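Local coordinates for protein galectin (Xenopus laevis, PDB 3WUD) that binds beta-galactosides such as lactose as a proto-type galectin close to galectin-1, and probably also binds laminin, at residues C63-E77 with G106-D118. Residues are numbered along the deposited sequence; the frame is centred on the assembly and turned at random.
Sequences CNSKEENSWGTEQRE and GQEFNFPIRMPLD. With GAL (beta-D-galactopyranose), chain B; GLC (alpha-D-glucopyranose), chain C.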
loop_
_atom_site.group_PDB
_atom_site.type_symbol
_atom_site.label_atom_id
_atom_site.label_comp_id
_atom_site.label_asym_id
_atom_site.label_seq_id
_atom_site.Cartn_x
_atom_site.Cartn_y
_atom_site.Cartn_z
ATOM N N CYS A 63 14.906 -11.972 -11.849
ATOM C CA CYS A 63 14.806 -10.522 -11.626
ATOM C C CYS A 63 15.264 -9.781 -12.878
ATOM O O CYS A 63 16.125 -10.243 -13.651
ATOM C CB CYS A 63 15.697 -10.107 -10.481
ATOM S SG CYS A 63 15.097 -10.783 -8.880
ATOM N N ASN A 64 14.685 -8.617 -13.093
ATOM C CA ASN A 64 15.135 -7.760 -14.153
ATOM C C ASN A 64 14.789 -6.319 -13.839
ATOM O O ASN A 64 14.101 -6.036 -12.889
ATOM C CB ASN A 64 14.427 -8.164 -15.460
ATOM C CG ASN A 64 15.263 -7.818 -16.708
ATOM O OD1 ASN A 64 16.129 -7.010 -16.679
ATOM N ND2 ASN A 64 14.906 -8.360 -17.823
ATOM N N SER A 65 15.325 -5.412 -14.604
ATOM C CA SER A 65 14.971 -4.005 -14.568
ATOM C C SER A 65 14.116 -3.668 -15.750
ATOM O O SER A 65 14.164 -4.373 -16.783
ATOM C CB SER A 65 16.252 -3.138 -14.603
ATOM O OG SER A 65 17.074 -3.366 -15.753
ATOM N N LYS A 66 13.457 -2.518 -15.727
ATOM C CA LYS A 66 12.736 -2.074 -16.899
ATOM C C LYS A 66 12.916 -0.573 -16.932
ATOM O O LYS A 66 12.503 0.097 -15.994
ATOM C CB LYS A 66 11.256 -2.448 -16.867
ATOM C CG LYS A 66 10.535 -2.178 -18.226
ATOM C CD LYS A 66 9.083 -2.527 -18.216
ATOM C CE LYS A 66 8.288 -1.690 -17.279
ATOM N NZ LYS A 66 6.839 -1.685 -17.588
ATOM N N GLU A 67 13.450 -0.069 -18.013
ATOM C CA GLU A 67 13.719 1.376 -18.162
ATOM C C GLU A 67 12.987 1.848 -19.401
ATOM O O GLU A 67 13.234 1.358 -20.502
ATOM C CB GLU A 67 15.203 1.573 -18.325
ATOM C CG GLU A 67 15.664 3.014 -18.214
ATOM C CD GLU A 67 17.164 3.071 -17.870
ATOM O OE1 GLU A 67 17.830 3.995 -18.302
ATOM O OE2 GLU A 67 17.677 2.162 -17.152
ATOM N N GLU A 68 12.088 2.777 -19.209
ATOM C CA GLU A 68 11.241 3.358 -20.248
ATOM C C GLU A 68 10.634 2.216 -21.051
ATOM O O GLU A 68 10.636 2.200 -22.320
ATOM C CB GLU A 68 12.020 4.408 -21.096
ATOM C CG GLU A 68 12.173 5.729 -20.334
ATOM C CD GLU A 68 10.849 6.481 -20.104
ATOM O OE1 GLU A 68 10.555 7.379 -20.958
ATOM O OE2 GLU A 68 10.101 6.231 -19.104
ATOM N N ASN A 69 10.105 1.300 -20.264
ATOM C CA ASN A 69 9.416 0.085 -20.837
ATOM C C ASN A 69 10.245 -0.974 -21.522
ATOM O O ASN A 69 9.694 -1.957 -22.061
ATOM C CB ASN A 69 8.255 0.448 -21.713
ATOM C CG ASN A 69 7.035 0.734 -20.917
ATOM O OD1 ASN A 69 6.797 0.093 -19.873
ATOM N ND2 ASN A 69 6.297 1.714 -21.329
ATOM N N SER A 70 11.556 -0.834 -21.526
ATOM C CA SER A 70 12.472 -1.836 -22.049
ATOM C C SER A 70 13.049 -2.711 -20.959
ATOM O O SER A 70 13.780 -2.199 -20.112
ATOM C CB SER A 70 13.690 -1.141 -22.718
ATOM O OG SER A 70 13.315 -0.593 -23.970
ATOM N N TRP A 71 12.832 -4.034 -21.029
ATOM C CA TRP A 71 13.537 -4.956 -20.132
ATOM C C TRP A 71 15.085 -4.844 -20.235
ATOM O O TRP A 71 15.666 -4.775 -21.329
ATOM C CB TRP A 71 13.105 -6.423 -20.330
ATOM C CG TRP A 71 11.688 -6.701 -20.016
ATOM C CD1 TRP A 71 10.670 -7.093 -20.910
ATOM C CD2 TRP A 71 11.053 -6.548 -18.756
ATOM N NE1 TRP A 71 9.504 -7.205 -20.236
ATOM C CE2 TRP A 71 9.716 -6.944 -18.906
ATOM C CE3 TRP A 71 11.520 -6.291 -17.481
ATOM C CZ2 TRP A 71 8.806 -6.930 -17.829
ATOM C CZ3 TRP A 71 10.635 -6.302 -16.427
ATOM C CH2 TRP A 71 9.332 -6.605 -16.581
ATOM N N GLY A 72 15.774 -4.905 -19.095
ATOM C CA GLY A 72 17.198 -5.089 -19.058
ATOM C C GLY A 72 17.678 -6.525 -19.147
ATOM O O GLY A 72 17.005 -7.384 -19.711
ATOM N N THR A 73 18.839 -6.769 -18.612
ATOM C CA THR A 73 19.420 -8.121 -18.529
ATOM C C THR A 73 18.855 -8.916 -17.330
ATOM O O THR A 73 18.983 -8.449 -16.184
ATOM C CB THR A 73 20.948 -8.009 -18.405
ATOM O OG1 THR A 73 21.431 -7.332 -19.580
ATOM C CG2 THR A 73 21.635 -9.404 -18.339
ATOM N N GLU A 74 18.296 -10.136 -17.570
ATOM C CA GLU A 74 17.773 -10.898 -16.443
ATOM C C GLU A 74 18.854 -11.403 -15.511
ATOM O O GLU A 74 19.940 -11.759 -15.975
ATOM C CB GLU A 74 17.017 -12.133 -16.933
ATOM C CG GLU A 74 15.679 -11.859 -17.542
ATOM C CD GLU A 74 14.946 -13.115 -18.061
ATOM O OE1 GLU A 74 15.453 -14.239 -18.005
ATOM O OE2 GLU A 74 13.825 -12.958 -18.474
ATOM N N GLN A 75 18.508 -11.468 -14.227
ATOM C CA GLN A 75 19.312 -12.123 -13.190
ATOM C C GLN A 75 18.474 -13.330 -12.671
ATOM O O GLN A 75 17.303 -13.198 -12.308
ATOM C CB GLN A 75 19.691 -11.126 -12.086
ATOM C CG GLN A 75 20.674 -11.681 -11.094
ATOM C CD GLN A 75 21.056 -10.658 -10.040
ATOM O OE1 GLN A 75 21.643 -9.607 -10.359
ATOM N NE2 GLN A 75 20.718 -10.946 -8.800
ATOM N N ARG A 76 19.065 -14.520 -12.728
ATOM C CA ARG A 76 18.385 -15.728 -12.309
ATOM C C ARG A 76 18.942 -16.238 -10.945
ATOM O O ARG A 76 20.165 -16.432 -10.767
ATOM C CB ARG A 76 18.433 -16.814 -13.394
ATOM C CG ARG A 76 17.141 -17.016 -14.178
ATOM C CD ARG A 76 17.226 -18.049 -15.339
ATOM N NE ARG A 76 16.029 -17.954 -16.221
ATOM C CZ ARG A 76 15.820 -16.995 -17.136
ATOM N NH1 ARG A 76 16.777 -16.079 -17.356
ATOM N NH2 ARG A 76 14.685 -16.980 -17.885
ATOM N N GLU A 77 18.045 -16.427 -9.968
ATOM C CA GLU A 77 18.426 -17.005 -8.679
ATOM C C GLU A 77 17.784 -18.390 -8.475
ATOM O O GLU A 77 16.625 -18.502 -8.679
ATOM C CB GLU A 77 17.972 -16.043 -7.568
ATOM C CG GLU A 77 18.485 -14.633 -7.721
ATOM C CD GLU A 77 19.956 -14.482 -7.416
ATOM O OE1 GLU A 77 20.527 -15.266 -6.606
ATOM O OE2 GLU A 77 20.568 -13.530 -7.957
ATOM N N GLY A 106 15.802 -16.206 5.566
ATOM C CA GLY A 106 17.076 -15.630 5.749
ATOM C C GLY A 106 17.980 -15.468 4.531
ATOM O O GLY A 106 19.001 -14.770 4.620
ATOM N N GLN A 107 17.666 -16.120 3.418
ATOM C CA GLN A 107 18.479 -15.997 2.212
ATOM C C GLN A 107 18.289 -14.626 1.637
ATOM O O GLN A 107 17.210 -14.104 1.728
ATOM C CB GLN A 107 18.085 -17.077 1.212
ATOM C CG GLN A 107 18.415 -18.443 1.781
ATOM C CD GLN A 107 18.908 -19.390 0.708
ATOM O OE1 GLN A 107 20.071 -19.305 0.256
ATOM N NE2 GLN A 107 18.022 -20.301 0.290
ATOM N N GLU A 108 19.350 -14.075 1.062
ATOM C CA GLU A 108 19.363 -12.706 0.567
ATOM C C GLU A 108 20.148 -12.661 -0.749
ATOM O O GLU A 108 21.130 -13.425 -0.908
ATOM C CB GLU A 108 20.152 -11.827 1.518
ATOM C CG GLU A 108 19.543 -11.522 2.865
ATOM C CD GLU A 108 20.544 -10.787 3.742
ATOM O OE1 GLU A 108 21.660 -10.527 3.233
ATOM O OE2 GLU A 108 20.210 -10.448 4.898
ATOM N N PHE A 109 19.840 -11.700 -1.630
ATOM C CA PHE A 109 20.696 -11.483 -2.786
ATOM C C PHE A 109 20.562 -10.047 -3.198
ATOM O O PHE A 109 19.647 -9.363 -2.752
ATOM C CB PHE A 109 20.338 -12.470 -3.914
ATOM C CG PHE A 109 18.954 -12.253 -4.526
ATOM C CD1 PHE A 109 18.755 -11.353 -5.594
ATOM C CD2 PHE A 109 17.858 -12.977 -4.056
ATOM C CE1 PHE A 109 17.464 -11.191 -6.139
ATOM C CE2 PHE A 109 16.594 -12.842 -4.648
ATOM C CZ PHE A 109 16.393 -11.916 -5.655
ATOM N N ASN A 110 21.526 -9.546 -3.954
ATOM C CA ASN A 110 21.513 -8.160 -4.369
ATOM C C ASN A 110 21.212 -8.110 -5.829
ATOM O O ASN A 110 21.639 -8.970 -6.589
ATOM C CB ASN A 110 22.866 -7.471 -4.159
ATOM C CG ASN A 110 23.290 -7.466 -2.712
ATOM O OD1 ASN A 110 22.489 -7.247 -1.828
ATOM N ND2 ASN A 110 24.547 -7.756 -2.485
ATOM N N PHE A 111 20.626 -7.014 -6.222
ATOM C CA PHE A 111 20.282 -6.701 -7.599
ATOM C C PHE A 111 20.751 -5.290 -7.928
ATOM O O PHE A 111 20.417 -4.362 -7.247
ATOM C CB PHE A 111 18.751 -6.846 -7.840
ATOM C CG PHE A 111 18.357 -6.729 -9.297
ATOM C CD1 PHE A 111 18.532 -7.793 -10.179
ATOM C CD2 PHE A 111 17.778 -5.554 -9.775
ATOM C CE1 PHE A 111 18.184 -7.669 -11.512
ATOM C CE2 PHE A 111 17.466 -5.408 -11.137
ATOM C CZ PHE A 111 17.661 -6.481 -11.991
ATOM N N PRO A 112 21.505 -5.129 -9.003
ATOM C CA PRO A 112 22.065 -3.835 -9.259
ATOM C C PRO A 112 21.044 -2.776 -9.670
ATOM O O PRO A 112 20.043 -3.056 -10.325
ATOM C CB PRO A 112 23.056 -4.126 -10.376
ATOM C CG PRO A 112 22.510 -5.264 -11.103
ATOM C CD PRO A 112 21.845 -6.095 -10.054
ATOM N N ILE A 113 21.306 -1.520 -9.308
ATOM C CA ILE A 113 20.450 -0.413 -9.716
ATOM C C ILE A 113 21.152 0.249 -10.913
ATOM O O ILE A 113 22.304 0.693 -10.772
ATOM C CB ILE A 113 20.230 0.664 -8.630
ATOM C CG1 ILE A 113 19.392 0.173 -7.433
ATOM C CG2 ILE A 113 19.510 1.840 -9.262
ATOM C CD1 ILE A 113 19.360 1.180 -6.289
ATOM N N ARG A 114 20.416 0.316 -12.019
ATOM C CA ARG A 114 20.912 0.477 -13.385
ATOM C C ARG A 114 20.449 1.782 -13.982
ATOM O O ARG A 114 20.612 2.051 -15.203
ATOM C CB ARG A 114 20.258 -0.642 -14.234
ATOM C CG ARG A 114 20.747 -2.030 -13.844
ATOM C CD ARG A 114 19.955 -3.129 -14.570
ATOM N NE ARG A 114 20.675 -4.362 -14.524
ATOM C CZ ARG A 114 20.147 -5.559 -14.860
ATOM N NH1 ARG A 114 18.891 -5.664 -15.265
ATOM N NH2 ARG A 114 20.910 -6.618 -14.826
ATOM N N MET A 115 19.787 2.561 -13.156
ATOM C CA MET A 115 19.061 3.717 -13.658
ATOM C C MET A 115 19.143 4.808 -12.604
ATOM O O MET A 115 19.445 4.504 -11.446
ATOM C CB MET A 115 17.618 3.401 -14.027
ATOM C CG MET A 115 16.649 3.014 -12.890
ATOM S SD MET A 115 14.975 2.680 -13.509
ATOM C CE MET A 115 15.330 1.105 -14.277
ATOM N N PRO A 116 18.928 6.074 -13.038
ATOM C CA PRO A 116 18.954 7.164 -12.112
ATOM C C PRO A 116 17.810 7.058 -11.153
ATOM O O PRO A 116 16.669 6.810 -11.575
ATOM C CB PRO A 116 18.778 8.419 -12.983
ATOM C CG PRO A 116 18.852 7.969 -14.391
ATOM C CD PRO A 116 18.587 6.500 -14.403
ATOM N N LEU A 117 18.104 7.306 -9.873
ATOM C CA LEU A 117 17.147 7.101 -8.802
ATOM C C LEU A 117 17.471 7.962 -7.582
ATOM O O LEU A 117 18.582 7.891 -7.044
ATOM C CB LEU A 117 17.144 5.584 -8.411
ATOM C CG LEU A 117 16.167 5.094 -7.376
ATOM C CD1 LEU A 117 14.726 5.195 -7.864
ATOM C CD2 LEU A 117 16.443 3.667 -6.941
ATOM N N ASP A 118 16.472 8.718 -7.121
ATOM C CA ASP A 118 16.559 9.515 -5.885
ATOM C C ASP A 118 15.867 8.652 -4.791
ATOM O O ASP A 118 16.516 8.137 -3.890
ATOM C CB ASP A 118 15.866 10.895 -6.156
ATOM C CG ASP A 118 15.770 11.822 -4.925
ATOM O OD1 ASP A 118 16.802 12.076 -4.274
ATOM O OD2 ASP A 118 14.655 12.360 -4.666
HETATM C C1 GAL B . 9.663 -12.290 -19.603
HETATM C C2 GAL B . 8.262 -12.203 -19.016
HETATM C C3 GAL B . 7.966 -10.872 -18.328
HETATM C C4 GAL B . 9.128 -10.549 -17.378
HETATM C C5 GAL B . 10.461 -10.678 -18.129
HETATM C C6 GAL B . 11.698 -10.400 -17.305
HETATM O O2 GAL B . 7.302 -12.351 -20.054
HETATM O O3 GAL B . 6.690 -10.930 -17.716
HETATM O O4 GAL B . 9.117 -11.455 -16.266
HETATM O O5 GAL B . 10.676 -11.990 -18.663
HETATM O O6 GAL B . 12.908 -10.511 -18.030
HETATM C C1 GLC C . 13.022 -14.982 -22.507
HETATM C C2 GLC C . 12.958 -15.416 -21.059
HETATM C C3 GLC C . 11.786 -14.948 -20.254
HETATM C C4 GLC C . 11.111 -13.671 -20.806
HETATM C C5 GLC C . 10.868 -13.723 -22.314
HETATM C C6 GLC C . 10.567 -12.374 -22.882
HETATM O O1 GLC C . 13.577 -15.942 -23.369
HETATM O O2 GLC C . 13.265 -16.765 -20.778
HETATM O O3 GLC C . 12.267 -14.819 -18.910
HETATM O O4 GLC C . 9.893 -13.618 -20.154
HETATM O O5 GLC C . 11.989 -14.166 -23.024
HETATM O O6 GLC C . 10.326 -12.599 -24.269
HETATM O O HOH W 1 20.266 3.877 -17.210
#
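The F109 ring carries the E77 side chain on one face. E77 CG sits over the ring centre, 3.7 Å from the centroid, and the carboxylate stacks almost parallel to the ring, 9° between the planes. The side chain of E77 is bent at its second torsion, which brings the acid over the ring. At the F109 edge lies the sulfur of C63, with SG 3.6 Å from F109 CE1. The F111 ring has Q75 CB at its edge, while its own neighbour P112 lies over one face. F111 CZ in turn lies under one face of the R114 guanidinium, offset toward the rim.

The guanidinium edge is taken up by oxygens. R114 NH1 and NH2 both donate to the carbonyl of T73, with NH1 2.9 Å from T73 O. NH1 also gives a nearly straight bond to S65 OG (3.0 Å). A further NH1 bond to N64 OD1 is weak. Together these bonds should fix the rotation of the guanidinium.

The contact joins the two sheets of the galectin beta-sandwich along one side. Strands 60-67 and 70-77 belong to the sugar-binding sheet, and strand 108-112 is, within this chain, an outermost strand of the other sheet.

Q75 extends across to that strand. Its NE2 donates to N110 O (3.1 Å, 173°) and also to E77 OE2, so one amide nitrogen ties the stacked acid to the opposite backbone. Beyond R114, E67 OE2 lies against M115 CB, and a water bridges E67 OE1 to R114 O.

N64 also faces the glycan: its ND2 donates to galactose O6 at 2.9 Å in a nearly straight bond. E74 OE2 accepts from the same hydroxyl, and the W71 ring has galactose C5 over its centre.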